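Local coordinates for aromatic amino acid exporter YddG (Starkeya novella, PDB 5I20), which exports amino acids across the inner membrane with broad specificity, carrying L-threonine, L-methionine, L-lysine and L-glutamate among others, at residues S5-G10 / R238-L243; G73-Y78 / S164-A169; L104-S109 / E115-A120. One frame throughout, in Å; residues are numbered along the deposited sequence.

Contact 1 (S5-G10 / R238-L243); sequences SATLIG and RLLGVL. With OLC ((2R)-2,3-dihydroxypropyl (9Z)-octadec-9-enoate), chain H; SO4 (sulfate ion), chain K.
Leu240 reaches across from its helix and sets one methyl, CD2, against the backbone of 5-10: CD2 lies 3.3 Å from Thr7 O and 3.8 Å from Gly10 C. Its CG stands beside the backbone N and opposite the carbonyl carbon (chi1 -74°), which carries the branch toward the other helix. Gly10 has no side chain, so Leu240 can come close to the backbone of that turn. Thr7 meets the flank of the same residue, its CG2 4.1 Å from Leu240 CG, the two side chains crossing at a slant rather than lying alongside. Thr7 CG2 also touches Leu239 CD2. Its hydroxyl turns elsewhere, toward Arg3 O and Asp236 N, leaving the methyl for the apolar side. The join is thus apolar, between helix segments that run nearly parallel (27°) with axes 10.0 Å apart. A monoolein lies beside it: Thr7 CG2 comes 3.7 Å from lipid C4, Leu243 CD1 touches the chain too, and Leu239 CD2 meets the ester end. At the start of 238-243, Arg238 NH2 gives a weak, strongly bent bond of 2.8 Å to sulfate O2, and its NH1 pairs with Asp236. In the DMT fold the contact joins two membrane helices close to the cytoplasmic side; helix 224-234 packs on Ala6, Ile9 and Leu240, and helix 265-282 covers Leu239 and Leu243.

Contact 2 (G73-Y78 / S164-A169); sequences GGLFGY and SVYSVA. With OLC ((2R)-2,3-dihydroxypropyl (9Z)-octadec-9-enoate), chain G.
Tyr166 packs between two membrane helices of the basket-shaped DMT fold, its ring set against Gly74 and Leu75. Its CG is opposite the backbone N (chi1 168°), a setting that carries the ring toward helix 65-88. Gly74 takes the near part: with only hydrogens on its CA, the backbones approach to 5.1 Å between Gly74 CA and Tyr166 CA, and the ring slides past that CA. Further out, the bond to CB of Leu75 points to one side of the contact. Its CG stands anti to the carbonyl carbon (chi1 -63°) and CD1 continues the chain, so that CD2 is the side branch lying over one face of the ring. This is a CH-pi contact, CD2 lying 4.0 Å from the Tyr166 ring centroid and 29° off its normal. His70 stacks on the tyrosine ring, and its NE2 hydrogen-bonds to Tyr166 O; Trp163 also meets the ring, the planes at about 30°. Tyr78, one turn on from Gly74, keeps the ring edge toward Gly74 O and borders a monoolein chain. The face contact falls near the phenol end of Tyr166: Leu75 CD2 is 3.7 Å from both CZ and CE2 of that ring, and 3.8 Å from its OH.

Contact 3 (L104-S109 / E115-A120); sequences LIVLFS and ERLRPA. With SO4 (sulfate ion), chain K.
The Arg118 guanidinium has a sulfate at its edge, in its plane, and NH2 bonds to sulfate O2 at 3.1 Å; NH1 pairs with Glu289. The other flat group, the Phe108 ring, folds back on its own helix, one face over Leu104 C, which sits 3.8 Å above the ring plane and toward the rim. Between the two segments, Leu117 carries most of the contact and crosses Val106 at about a right angle. One methyl, Leu117 CD1, rests 3.4 Å from Val106 O, and the other, CD2, touches Val106 CG1 at 3.8 Å. Ser109 reaches the same carbonyl: its OG, lying between its own N and carbonyl carbon (chi1 69°), donates a hydrogen bond to Val106 O, tilted 26° from the carbonyl plane. The same hydroxyl lies 3.9 Å from Leu117 CG, measured from Ser109 OG. At the turn, Glu115 CB rests on Ser109 O, and its loosely ordered carboxylate pairs with Arg3. The contact closes the short cytoplasmic link from helix 101-108 to helix 119-136, where Arg118 is the N-cap residue. Helix 237-243 packs on Val106, Ser109 and Glu115, helix 150-169 backs Leu104, Ile105 and Phe108, and Val122 of helix 119-136 touches Leu117.

In the fold
Contacts 1 and 2 are buried packing between membrane helices distant in sequence, whereas contact 3 is a local turn at the cytoplasmic margin, centred about 18 Å from the chain's centre, mostly buried but with an exposed rim at Leu107 and a partly exposed Leu117. No two share a helix, but helix 101-108 of contact 3 touches Arg238 of contact 1 and Ser164, Ser167 and Val168 of contact 2. Contact 1 is aliphatic, contact 2 aromatic with one glycine against the ring, and contact 3 mixes leucine packing with backbone carbonyls. Charge gathers where contacts 1 and 3 meet: Arg118 and, weakly, Arg238 reach one sulfate, probably from the crystallisation liquor, and Arg238 NH2 probably bonds to Arg116 O.

Contact 1 (S5-G10 / R238-L243)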
ATOM      1  N   SER A   5     -11.842 -16.344   0.041  1.00 52.46           N
ATOM      2  CA  SER A   5     -11.036 -16.328   1.256  1.00 56.40           C
ATOM      3  C   SER A   5      -9.789 -15.480   1.064  1.00 54.04           C
ATOM      4  O   SER A   5      -9.533 -14.555   1.834  1.00 51.74           O
ATOM      5  CB  SER A   5     -10.647 -17.749   1.668  1.00 57.78           C
ATOM      6  OG  SER A   5     -11.793 -18.506   2.008  1.00 65.86           O
ATOM      7  N   ALA A   6      -9.024 -15.800   0.023  1.00 49.01           N
ATOM      8  CA  ALA A   6      -7.799 -15.075  -0.290  1.00 55.35           C
ATOM      9  C   ALA A   6      -8.077 -13.594  -0.543  1.00 53.37           C
ATOM     10  O   ALA A   6      -7.283 -12.730  -0.160  1.00 54.05           O
ATOM     11  CB  ALA A   6      -7.116 -15.698  -1.492  1.00 48.14           C
ATOM     12  N   THR A   7      -9.205 -13.304  -1.183  1.00 45.39           N
ATOM     13  CA  THR A   7      -9.609 -11.922  -1.402  1.00 49.74           C
ATOM     14  C   THR A   7      -9.892 -11.239  -0.061  1.00 47.17           C
ATOM     15  O   THR A   7      -9.452 -10.117   0.175  1.00 45.41           O
ATOM     16  CB  THR A   7     -10.851 -11.823  -2.308  1.00 48.86           C
ATOM     17  OG1 THR A   7     -10.605 -12.522  -3.533  1.00 48.01           O
ATOM     18  CG2 THR A   7     -11.172 -10.366  -2.617  1.00 42.18           C
ATOM     19  N   LEU A   8     -10.617 -11.925   0.817  1.00 46.78           N
ATOM     20  CA  LEU A   8     -10.906 -11.394   2.144  1.00 49.14           C
ATOM     21  C   LEU A   8      -9.606 -11.213   2.924  1.00 48.17           C
ATOM     22  O   LEU A   8      -9.431 -10.225   3.637  1.00 45.71           O
ATOM     23  CB  LEU A   8     -11.867 -12.315   2.903  1.00 58.43           C
ATOM     24  CG  LEU A   8     -12.686 -11.663   4.022  1.00 63.85           C
ATOM     25  CD1 LEU A   8     -13.694 -10.673   3.446  1.00 67.18           C
ATOM     26  CD2 LEU A   8     -13.388 -12.706   4.885  1.00 58.10           C
ATOM     27  N   ILE A   9      -8.694 -12.171   2.768  1.00 45.74           N
ATOM     28  CA  ILE A   9      -7.370 -12.111   3.383  1.00 50.00           C
ATOM     29  C   ILE A   9      -6.580 -10.900   2.867  1.00 53.41           C
ATOM     30  O   ILE A   9      -5.955 -10.177   3.644  1.00 43.16           O
ATOM     31  CB  ILE A   9      -6.583 -13.423   3.124  1.00 52.59           C
ATOM     32  CG1 ILE A   9      -7.175 -14.571   3.942  1.00 52.20           C
ATOM     33  CG2 ILE A   9      -5.123 -13.277   3.487  1.00 51.00           C
ATOM     34  CD1 ILE A   9      -6.485 -15.903   3.718  1.00 56.75           C
ATOM     35  N   GLY A  10      -6.627 -10.666   1.559  1.00 50.22           N
ATOM     36  CA  GLY A  10      -5.965  -9.514   0.969  1.00 41.37           C
ATOM     37  C   GLY A  10      -6.507  -8.200   1.501  1.00 42.04           C
ATOM     38  O   GLY A  10      -5.773  -7.214   1.631  1.00 39.62           O
ATOM     39  N   ARG A 238      -8.485  -7.763  -9.376  1.00 52.34           N
ATOM     40  CA  ARG A 238      -9.166  -6.569  -9.866  1.00 52.75           C
ATOM     41  C   ARG A 238     -10.096  -6.017  -8.791  1.00 48.05           C
ATOM     42  O   ARG A 238     -10.329  -4.812  -8.723  1.00 46.96           O
ATOM     43  CB  ARG A 238      -9.931  -6.850 -11.169  1.00 54.89           C
ATOM     44  CG  ARG A 238     -11.011  -7.915 -11.097  1.00 58.00           C
ATOM     45  CD  ARG A 238     -10.599  -9.163 -11.861  1.00 55.86           C
ATOM     46  NE  ARG A 238     -11.686  -9.699 -12.675  1.00 56.10           N
ATOM     47  CZ  ARG A 238     -12.578 -10.589 -12.250  1.00 54.55           C
ATOM     48  NH1 ARG A 238     -12.521 -11.054 -11.011  1.00 61.48           N
ATOM     49  NH2 ARG A 238     -13.529 -11.018 -13.068  1.00 48.65           N
ATOM     50  N   LEU A 239     -10.600  -6.898  -7.936  1.00 48.25           N
ATOM     51  CA  LEU A 239     -11.458  -6.476  -6.839  1.00 46.28           C
ATOM     52  C   LEU A 239     -10.650  -5.833  -5.714  1.00 43.16           C
ATOM     53  O   LEU A 239     -11.064  -4.819  -5.147  1.00 38.34           O
ATOM     54  CB  LEU A 239     -12.263  -7.662  -6.303  1.00 52.02           C
ATOM     55  CG  LEU A 239     -13.327  -7.327  -5.256  1.00 58.83           C
ATOM     56  CD1 LEU A 239     -14.224  -6.205  -5.751  1.00 58.66           C
ATOM     57  CD2 LEU A 239     -14.148  -8.562  -4.925  1.00 64.49           C
ATOM     58  N   LEU A 240      -9.500  -6.420  -5.394  1.00 40.49           N
ATOM     59  CA  LEU A 240      -8.631  -5.870  -4.356  1.00 45.55           C
ATOM     60  C   LEU A 240      -8.081  -4.510  -4.778  1.00 42.53           C
ATOM     61  O   LEU A 240      -7.794  -3.658  -3.936  1.00 46.44           O
ATOM     62  CB  LEU A 240      -7.489  -6.840  -4.031  1.00 47.54           C
ATOM     63  CG  LEU A 240      -7.885  -8.074  -3.213  1.00 48.17           C
ATOM     64  CD1 LEU A 240      -6.771  -9.111  -3.209  1.00 40.01           C
ATOM     65  CD2 LEU A 240      -8.252  -7.680  -1.785  1.00 39.18           C
ATOM     66  N   GLY A 241      -7.939  -4.310  -6.086  1.00 41.08           N
ATOM     67  CA  GLY A 241      -7.601  -3.002  -6.623  1.00 39.34           C
ATOM     68  C   GLY A 241      -8.689  -1.994  -6.300  1.00 41.81           C
ATOM     69  O   GLY A 241      -8.415  -0.904  -5.798  1.00 45.87           O
ATOM     70  N   VAL A 242      -9.935  -2.375  -6.575  1.00 37.77           N
ATOM     71  CA  VAL A 242     -11.091  -1.538  -6.271  1.00 38.13           C
ATOM     72  C   VAL A 242     -11.178  -1.250  -4.773  1.00 37.60           C
ATOM     73  O   VAL A 242     -11.351  -0.103  -4.361  1.00 39.57           O
ATOM     74  CB  VAL A 242     -12.412  -2.203  -6.742  1.00 35.72           C
ATOM     75  CG1 VAL A 242     -13.617  -1.362  -6.338  1.00 35.69           C
ATOM     76  CG2 VAL A 242     -12.391  -2.409  -8.249  1.00 35.84           C
ATOM     77  N   LEU A 243     -11.038  -2.296  -3.965  1.00 42.31           N
ATOM     78  CA  LEU A 243     -11.181  -2.185  -2.516  1.00 37.84           C
ATOM     79  C   LEU A 243     -10.066  -1.375  -1.861  1.00 42.90           C
ATOM     80  O   LEU A 243     -10.224  -0.898  -0.740  1.00 48.55           O
ATOM     81  CB  LEU A 243     -11.239  -3.576  -1.888  1.00 37.61           C
ATOM     82  CG  LEU A 243     -12.461  -4.416  -2.260  1.00 42.22           C
ATOM     83  CD1 LEU A 243     -12.342  -5.818  -1.690  1.00 38.67           C
ATOM     84  CD2 LEU A 243     -13.744  -3.742  -1.788  1.00 39.95           C
TER
HETATM   85  C8  OLC H 302     -15.260  -6.230   1.533  1.00 60.97           C
HETATM   86  C7  OLC H 302     -14.387  -7.345   1.998  1.00 62.78           C
HETATM   87  C6  OLC H 302     -13.832  -8.075   0.822  1.00 65.61           C
HETATM   88  C5  OLC H 302     -14.915  -8.884   0.194  1.00 68.92           C
HETATM   89  C4  OLC H 302     -14.313  -9.969  -0.631  1.00 68.61           C
HETATM   90  C3  OLC H 302     -15.390 -10.638  -1.414  1.00 71.78           C
HETATM   91  C2  OLC H 302     -14.865 -11.909  -1.987  1.00 72.87           C
HETATM   92  C1  OLC H 302     -15.130 -11.932  -3.452  1.00 76.62           C
HETATM   93  O19 OLC H 302     -14.348 -12.495  -4.205  1.00 76.97           O
HETATM   94  O20 OLC H 302     -16.290 -11.379  -3.940  1.00 77.58           O
HETATM   95  S   SO4 K 305     -15.740 -13.633 -12.743  1.00 85.01           S
HETATM   96  O1  SO4 K 305     -16.648 -14.718 -13.099  1.00 91.93           O
HETATM   97  O2  SO4 K 305     -15.109 -13.110 -13.950  1.00 84.55           O
HETATM   98  O3  SO4 K 305     -16.494 -12.569 -12.085  1.00 84.87           O
HETATM   99  O4  SO4 K 305     -14.711 -14.133 -11.838  1.00 84.57           O

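Contact 2 (G73-Y78 / S164-A169)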
ATOM      1  N   GLY A  73      13.043  -5.283  -5.891  1.00 50.24           N
ATOM      2  CA  GLY A  73      12.754  -4.195  -6.805  1.00 48.57           C
ATOM      3  C   GLY A  73      11.380  -3.613  -6.540  1.00 48.59           C
ATOM      4  O   GLY A  73      11.153  -2.419  -6.717  1.00 48.97           O
ATOM      5  N   GLY A  74      10.457  -4.462  -6.104  1.00 47.59           N
ATOM      6  CA  GLY A  74       9.108  -4.026  -5.813  1.00 42.48           C
ATOM      7  C   GLY A  74       9.039  -3.203  -4.547  1.00 45.43           C
ATOM      8  O   GLY A  74       8.758  -2.002  -4.589  1.00 48.42           O
ATOM      9  N   LEU A  75       9.314  -3.847  -3.418  1.00 46.58           N
ATOM     10  CA  LEU A  75       9.176  -3.203  -2.116  1.00 47.48           C
ATOM     11  C   LEU A  75      10.099  -2.000  -1.944  1.00 49.62           C
ATOM     12  O   LEU A  75       9.650  -0.936  -1.521  1.00 53.97           O
ATOM     13  CB  LEU A  75       9.427  -4.210  -0.996  1.00 50.95           C
ATOM     14  CG  LEU A  75       8.440  -5.376  -0.920  1.00 54.04           C
ATOM     15  CD1 LEU A  75       8.540  -6.060   0.432  1.00 52.59           C
ATOM     16  CD2 LEU A  75       7.013  -4.910  -1.187  1.00 53.18           C
ATOM     17  N   PHE A  76      11.381  -2.155  -2.263  1.00 48.84           N
ATOM     18  CA  PHE A  76      12.311  -1.044  -2.082  1.00 51.10           C
ATOM     19  C   PHE A  76      12.073   0.049  -3.114  1.00 47.72           C
ATOM     20  O   PHE A  76      12.175   1.236  -2.803  1.00 50.21           O
ATOM     21  CB  PHE A  76      13.765  -1.510  -2.153  1.00 53.98           C
ATOM     22  CG  PHE A  76      14.761  -0.393  -2.008  1.00 57.16           C
ATOM     23  CD1 PHE A  76      15.078   0.115  -0.755  1.00 58.15           C
ATOM     24  CD2 PHE A  76      15.372   0.162  -3.123  1.00 54.99           C
ATOM     25  CE1 PHE A  76      15.992   1.152  -0.617  1.00 55.23           C
ATOM     26  CE2 PHE A  76      16.285   1.199  -2.994  1.00 54.82           C
ATOM     27  CZ  PHE A  76      16.595   1.693  -1.739  1.00 51.39           C
ATOM     28  N   GLY A  77      11.763  -0.359  -4.340  1.00 50.39           N
ATOM     29  CA  GLY A  77      11.516   0.570  -5.427  1.00 46.00           C
ATOM     30  C   GLY A  77      10.471   1.629  -5.128  1.00 45.54           C
ATOM     31  O   GLY A  77      10.751   2.822  -5.219  1.00 42.28           O
ATOM     32  N   TYR A  78       9.265   1.206  -4.765  1.00 48.75           N
ATOM     33  CA  TYR A  78       8.178   2.158  -4.574  1.00 47.39           C
ATOM     34  C   TYR A  78       8.403   2.993  -3.314  1.00 42.46           C
ATOM     35  O   TYR A  78       7.935   4.126  -3.224  1.00 45.46           O
ATOM     36  CB  TYR A  78       6.822   1.435  -4.528  1.00 44.10           C
ATOM     37  CG  TYR A  78       6.402   0.925  -3.169  1.00 44.72           C
ATOM     38  CD1 TYR A  78       6.799  -0.328  -2.723  1.00 44.42           C
ATOM     39  CD2 TYR A  78       5.587   1.688  -2.342  1.00 40.04           C
ATOM     40  CE1 TYR A  78       6.411  -0.799  -1.487  1.00 45.62           C
ATOM     41  CE2 TYR A  78       5.197   1.227  -1.105  1.00 40.06           C
ATOM     42  CZ  TYR A  78       5.607  -0.019  -0.683  1.00 47.66           C
ATOM     43  OH  TYR A  78       5.220  -0.483   0.551  1.00 53.61           O
ATOM     44  N   SER A 164       2.122  -1.074  -8.249  1.00 40.80           N
ATOM     45  CA  SER A 164       1.066  -1.713  -9.033  1.00 42.99           C
ATOM     46  C   SER A 164       1.585  -2.907  -9.820  1.00 45.75           C
ATOM     47  O   SER A 164       0.914  -3.937  -9.919  1.00 42.39           O
ATOM     48  CB  SER A 164       0.428  -0.713  -9.999  1.00 45.48           C
ATOM     49  OG  SER A 164      -0.235   0.319  -9.296  1.00 57.58           O
ATOM     50  N   VAL A 165       2.769  -2.761 -10.404  1.00 43.33           N
ATOM     51  CA  VAL A 165       3.346  -3.847 -11.181  1.00 44.97           C
ATOM     52  C   VAL A 165       3.770  -4.964 -10.239  1.00 44.12           C
ATOM     53  O   VAL A 165       3.486  -6.129 -10.494  1.00 47.90           O
ATOM     54  CB  VAL A 165       4.536  -3.369 -12.041  1.00 45.29           C
ATOM     55  CG1 VAL A 165       5.327  -4.553 -12.581  1.00 41.64           C
ATOM     56  CG2 VAL A 165       4.032  -2.499 -13.182  1.00 38.18           C
ATOM     57  N   TYR A 166       4.417  -4.602  -9.134  1.00 46.30           N
ATOM     58  CA  TYR A 166       4.776  -5.573  -8.106  1.00 46.95           C
ATOM     59  C   TYR A 166       3.572  -6.400  -7.656  1.00 48.40           C
ATOM     60  O   TYR A 166       3.663  -7.619  -7.515  1.00 51.16           O
ATOM     61  CB  TYR A 166       5.394  -4.875  -6.892  1.00 40.25           C
ATOM     62  CG  TYR A 166       5.507  -5.780  -5.688  1.00 39.02           C
ATOM     63  CD1 TYR A 166       6.539  -6.705  -5.585  1.00 48.05           C
ATOM     64  CD2 TYR A 166       4.576  -5.720  -4.660  1.00 38.62           C
ATOM     65  CE1 TYR A 166       6.643  -7.543  -4.490  1.00 46.90           C
ATOM     66  CE2 TYR A 166       4.671  -6.550  -3.562  1.00 46.76           C
ATOM     67  CZ  TYR A 166       5.705  -7.461  -3.483  1.00 47.49           C
ATOM     68  OH  TYR A 166       5.799  -8.286  -2.388  1.00 41.17           O
ATOM     69  N   SER A 167       2.449  -5.728  -7.428  1.00 46.09           N
ATOM     70  CA  SER A 167       1.236  -6.389  -6.955  1.00 44.40           C
ATOM     71  C   SER A 167       0.657  -7.340  -7.996  1.00 45.07           C
ATOM     72  O   SER A 167       0.381  -8.506  -7.705  1.00 43.55           O
ATOM     73  CB  SER A 167       0.181  -5.354  -6.565  1.00 39.21           C
ATOM     74  OG  SER A 167       0.636  -4.534  -5.506  1.00 36.73           O
ATOM     75  N   VAL A 168       0.463  -6.835  -9.209  1.00 43.57           N
ATOM     76  CA  VAL A 168      -0.102  -7.636 -10.288  1.00 41.58           C
ATOM     77  C   VAL A 168       0.841  -8.769 -10.691  1.00 43.65           C
ATOM     78  O   VAL A 168       0.399  -9.894 -10.930  1.00 48.58           O
ATOM     79  CB  VAL A 168      -0.428  -6.757 -11.516  1.00 39.00           C
ATOM     80  CG1 VAL A 168      -0.830  -7.610 -12.707  1.00 40.05           C
ATOM     81  CG2 VAL A 168      -1.527  -5.762 -11.171  1.00 40.39           C
ATOM     82  N   ALA A 169       2.138  -8.478 -10.748  1.00 40.86           N
ATOM     83  CA  ALA A 169       3.122  -9.481 -11.154  1.00 47.08           C
ATOM     84  C   ALA A 169       3.327 -10.554 -10.086  1.00 52.04           C
ATOM     85  O   ALA A 169       3.938 -11.591 -10.352  1.00 54.16           O
ATOM     86  CB  ALA A 169       4.451  -8.821 -11.489  1.00 42.18           C
TER
HETATM   87  C10 OLC G 301       0.670   0.637  -0.571  1.00 36.01           C
HETATM   88  C9  OLC G 301       0.911  -0.136   0.680  1.00 40.57           C
HETATM   89  C11 OLC G 301       1.787   1.419  -1.167  1.00 36.53           C
HETATM   90  C8  OLC G 301       2.249  -0.101   1.332  1.00 38.74           C
HETATM   91  C16 OLC G 301       0.622   6.214  -0.067  1.00 60.24           C
HETATM   92  C12 OLC G 301       1.244   2.602  -1.893  1.00 44.11           C
HETATM   93  C7  OLC G 301       2.235   0.824   2.502  1.00 49.90           C
HETATM   94  C15 OLC G 301       1.896   5.785  -0.716  1.00 57.38           C
HETATM   95  C13 OLC G 301       2.268   3.687  -1.908  1.00 50.32           C
HETATM   96  C6  OLC G 301       3.571   0.810   3.167  1.00 57.95           C
HETATM   97  C14 OLC G 301       1.596   5.017  -1.960  1.00 54.38           C
HETATM   98  C5  OLC G 301       4.141   2.188   3.178  1.00 64.58           C
HETATM   99  C4  OLC G 301       5.253   2.272   4.170  1.00 66.13           C
HETATM  100  C3  OLC G 301       5.684   3.692   4.324  1.00 66.59           C
HETATM  101  C2  OLC G 301       6.645   3.800   5.459  1.00 70.57           C

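Contact 3 (L104-S109 / E115-A120)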
ATOM      1  N   LEU A 104      -4.403   1.498 -11.210  1.00 36.61           N
ATOM      2  CA  LEU A 104      -3.392   0.857 -12.041  1.00 39.52           C
ATOM      3  C   LEU A 104      -3.440  -0.661 -11.911  1.00 45.82           C
ATOM      4  O   LEU A 104      -3.310  -1.378 -12.901  1.00 48.07           O
ATOM      5  CB  LEU A 104      -1.998   1.376 -11.681  1.00 39.05           C
ATOM      6  CG  LEU A 104      -1.716   2.831 -12.056  1.00 36.64           C
ATOM      7  CD1 LEU A 104      -0.318   3.250 -11.633  1.00 34.75           C
ATOM      8  CD2 LEU A 104      -1.914   3.038 -13.553  1.00 37.99           C
ATOM      9  N   ILE A 105      -3.628  -1.144 -10.687  1.00 45.95           N
ATOM     10  CA  ILE A 105      -3.768  -2.574 -10.445  1.00 44.37           C
ATOM     11  C   ILE A 105      -4.979  -3.139 -11.192  1.00 35.90           C
ATOM     12  O   ILE A 105      -4.886  -4.190 -11.831  1.00 36.71           O
ATOM     13  CB  ILE A 105      -3.893  -2.881  -8.934  1.00 42.87           C
ATOM     14  CG1 ILE A 105      -2.537  -2.690  -8.247  1.00 43.23           C
ATOM     15  CG2 ILE A 105      -4.408  -4.293  -8.704  1.00 36.12           C
ATOM     16  CD1 ILE A 105      -2.542  -3.012  -6.773  1.00 41.41           C
ATOM     17  N   VAL A 106      -6.106  -2.436 -11.117  1.00 35.48           N
ATOM     18  CA  VAL A 106      -7.311  -2.852 -11.827  1.00 48.81           C
ATOM     19  C   VAL A 106      -7.042  -2.933 -13.327  1.00 44.62           C
ATOM     20  O   VAL A 106      -7.345  -3.941 -13.963  1.00 45.80           O
ATOM     21  CB  VAL A 106      -8.495  -1.894 -11.568  1.00 51.32           C
ATOM     22  CG1 VAL A 106      -9.685  -2.268 -12.443  1.00 35.97           C
ATOM     23  CG2 VAL A 106      -8.886  -1.909 -10.098  1.00 35.16           C
ATOM     24  N   LEU A 107      -6.455  -1.876 -13.880  1.00 42.46           N
ATOM     25  CA  LEU A 107      -6.121  -1.838 -15.300  1.00 42.12           C
ATOM     26  C   LEU A 107      -5.078  -2.897 -15.677  1.00 46.38           C
ATOM     27  O   LEU A 107      -5.211  -3.565 -16.702  1.00 43.07           O
ATOM     28  CB  LEU A 107      -5.627  -0.440 -15.693  1.00 43.07           C
ATOM     29  CG  LEU A 107      -6.667   0.686 -15.610  1.00 47.80           C
ATOM     30  CD1 LEU A 107      -6.043   2.048 -15.887  1.00 45.89           C
ATOM     31  CD2 LEU A 107      -7.823   0.419 -16.568  1.00 45.49           C
ATOM     32  N   PHE A 108      -4.052  -3.066 -14.847  1.00 44.93           N
ATOM     33  CA  PHE A 108      -2.978  -4.007 -15.165  1.00 45.55           C
ATOM     34  C   PHE A 108      -3.407  -5.462 -14.975  1.00 49.28           C
ATOM     35  O   PHE A 108      -2.742  -6.375 -15.466  1.00 50.77           O
ATOM     36  CB  PHE A 108      -1.729  -3.720 -14.319  1.00 42.13           C
ATOM     37  CG  PHE A 108      -1.083  -2.391 -14.613  1.00 42.89           C
ATOM     38  CD1 PHE A 108      -1.382  -1.693 -15.771  1.00 51.20           C
ATOM     39  CD2 PHE A 108      -0.173  -1.839 -13.725  1.00 45.16           C
ATOM     40  CE1 PHE A 108      -0.787  -0.468 -16.037  1.00 51.05           C
ATOM     41  CE2 PHE A 108       0.425  -0.617 -13.988  1.00 44.11           C
ATOM     42  CZ  PHE A 108       0.118   0.067 -15.144  1.00 47.57           C
ATOM     43  N   SER A 109      -4.515  -5.682 -14.271  1.00 50.82           N
ATOM     44  CA  SER A 109      -5.002  -7.040 -14.030  1.00 48.03           C
ATOM     45  C   SER A 109      -5.535  -7.665 -15.313  1.00 50.48           C
ATOM     46  O   SER A 109      -5.715  -8.881 -15.393  1.00 58.18           O
ATOM     47  CB  SER A 109      -6.088  -7.050 -12.951  1.00 42.44           C
ATOM     48  OG  SER A 109      -7.275  -6.429 -13.410  1.00 40.42           O
ATOM     49  N   GLU A 115      -7.684 -13.757 -15.593  1.00 98.97           N
ATOM     50  CA  GLU A 115      -8.568 -12.663 -15.202  1.00100.13           C
ATOM     51  C   GLU A 115      -9.228 -11.979 -16.399  1.00 89.88           C
ATOM     52  O   GLU A 115      -8.582 -11.709 -17.411  1.00 93.85           O
ATOM     53  CB  GLU A 115      -7.798 -11.624 -14.378  1.00104.29           C
ATOM     54  CG  GLU A 115      -7.089 -12.177 -13.144  1.00111.85           C
ATOM     55  CD  GLU A 115      -8.009 -12.359 -11.948  1.00115.51           C
ATOM     56  OE1 GLU A 115      -7.545 -12.155 -10.805  1.00114.29           O
ATOM     57  OE2 GLU A 115      -9.193 -12.711 -12.142  1.00117.06           O
ATOM     58  N   ARG A 116     -10.520 -11.700 -16.266  1.00 79.01           N
ATOM     59  CA  ARG A 116     -11.259 -10.939 -17.266  1.00 69.30           C
ATOM     60  C   ARG A 116     -11.749  -9.627 -16.661  1.00 59.68           C
ATOM     61  O   ARG A 116     -12.558  -9.631 -15.732  1.00 57.39           O
ATOM     62  CB  ARG A 116     -12.440 -11.750 -17.805  1.00 71.17           C
ATOM     63  N   LEU A 117     -11.250  -8.509 -17.181  1.00 50.57           N
ATOM     64  CA  LEU A 117     -11.632  -7.191 -16.680  1.00 46.10           C
ATOM     65  C   LEU A 117     -13.019  -6.802 -17.182  1.00 48.18           C
ATOM     66  O   LEU A 117     -13.254  -6.743 -18.387  1.00 48.67           O
ATOM     67  CB  LEU A 117     -10.613  -6.133 -17.110  1.00 43.00           C
ATOM     68  CG  LEU A 117      -9.910  -5.274 -16.053  1.00 46.15           C
ATOM     69  CD1 LEU A 117      -9.295  -4.042 -16.706  1.00 42.74           C
ATOM     70  CD2 LEU A 117     -10.846  -4.876 -14.923  1.00 47.70           C
ATOM     71  N   ARG A 118     -13.935  -6.540 -16.257  1.00 41.33           N
ATOM     72  CA  ARG A 118     -15.277  -6.099 -16.624  1.00 41.89           C
ATOM     73  C   ARG A 118     -15.413  -4.595 -16.394  1.00 40.29           C
ATOM     74  O   ARG A 118     -14.692  -4.027 -15.575  1.00 39.27           O
ATOM     75  CB  ARG A 118     -16.338  -6.865 -15.825  1.00 42.21           C
ATOM     76  CG  ARG A 118     -16.261  -8.378 -15.986  1.00 43.70           C
ATOM     77  CD  ARG A 118     -17.404  -9.080 -15.263  1.00 50.77           C
ATOM     78  NE  ARG A 118     -17.219 -10.529 -15.213  1.00 46.08           N
ATOM     79  CZ  ARG A 118     -17.536 -11.360 -16.201  1.00 52.21           C
ATOM     80  NH1 ARG A 118     -18.056 -10.891 -17.327  1.00 50.92           N
ATOM     81  NH2 ARG A 118     -17.332 -12.664 -16.063  1.00 49.18           N
ATOM     82  N   PRO A 119     -16.320  -3.946 -17.142  1.00 43.46           N
ATOM     83  CA  PRO A 119     -16.600  -2.513 -16.991  1.00 39.61           C
ATOM     84  C   PRO A 119     -16.859  -2.089 -15.546  1.00 38.80           C
ATOM     85  O   PRO A 119     -16.462  -0.994 -15.158  1.00 37.93           O
ATOM     86  CB  PRO A 119     -17.854  -2.318 -17.840  1.00 41.45           C
ATOM     87  CG  PRO A 119     -17.722  -3.341 -18.921  1.00 41.62           C
ATOM     88  CD  PRO A 119     -17.041  -4.529 -18.290  1.00 41.83           C
ATOM     89  N   ALA A 120     -17.504  -2.950 -14.767  1.00 40.66           N
ATOM     90  CA  ALA A 120     -17.856  -2.632 -13.387  1.00 42.80           C
ATOM     91  C   ALA A 120     -16.621  -2.469 -12.499  1.00 46.96           C
ATOM     92  O   ALA A 120     -16.603  -1.639 -11.587  1.00 37.24           O
ATOM     93  CB  ALA A 120     -18.772  -3.703 -12.823  1.00 39.68           C
TER
HETATM   94  S   SO4 K 305     -15.740 -13.633 -12.743  1.00 85.01           S
HETATM   95  O1  SO4 K 305     -16.648 -14.718 -13.099  1.00 91.93           O
HETATM   96  O2  SO4 K 305     -15.109 -13.110 -13.950  1.00 84.55           O
HETATM   97  O3  SO4 K 305     -16.494 -12.569 -12.085  1.00 84.87           O
HETATM   98  O4  SO4 K 305     -14.711 -14.133 -11.838  1.00 84.57           O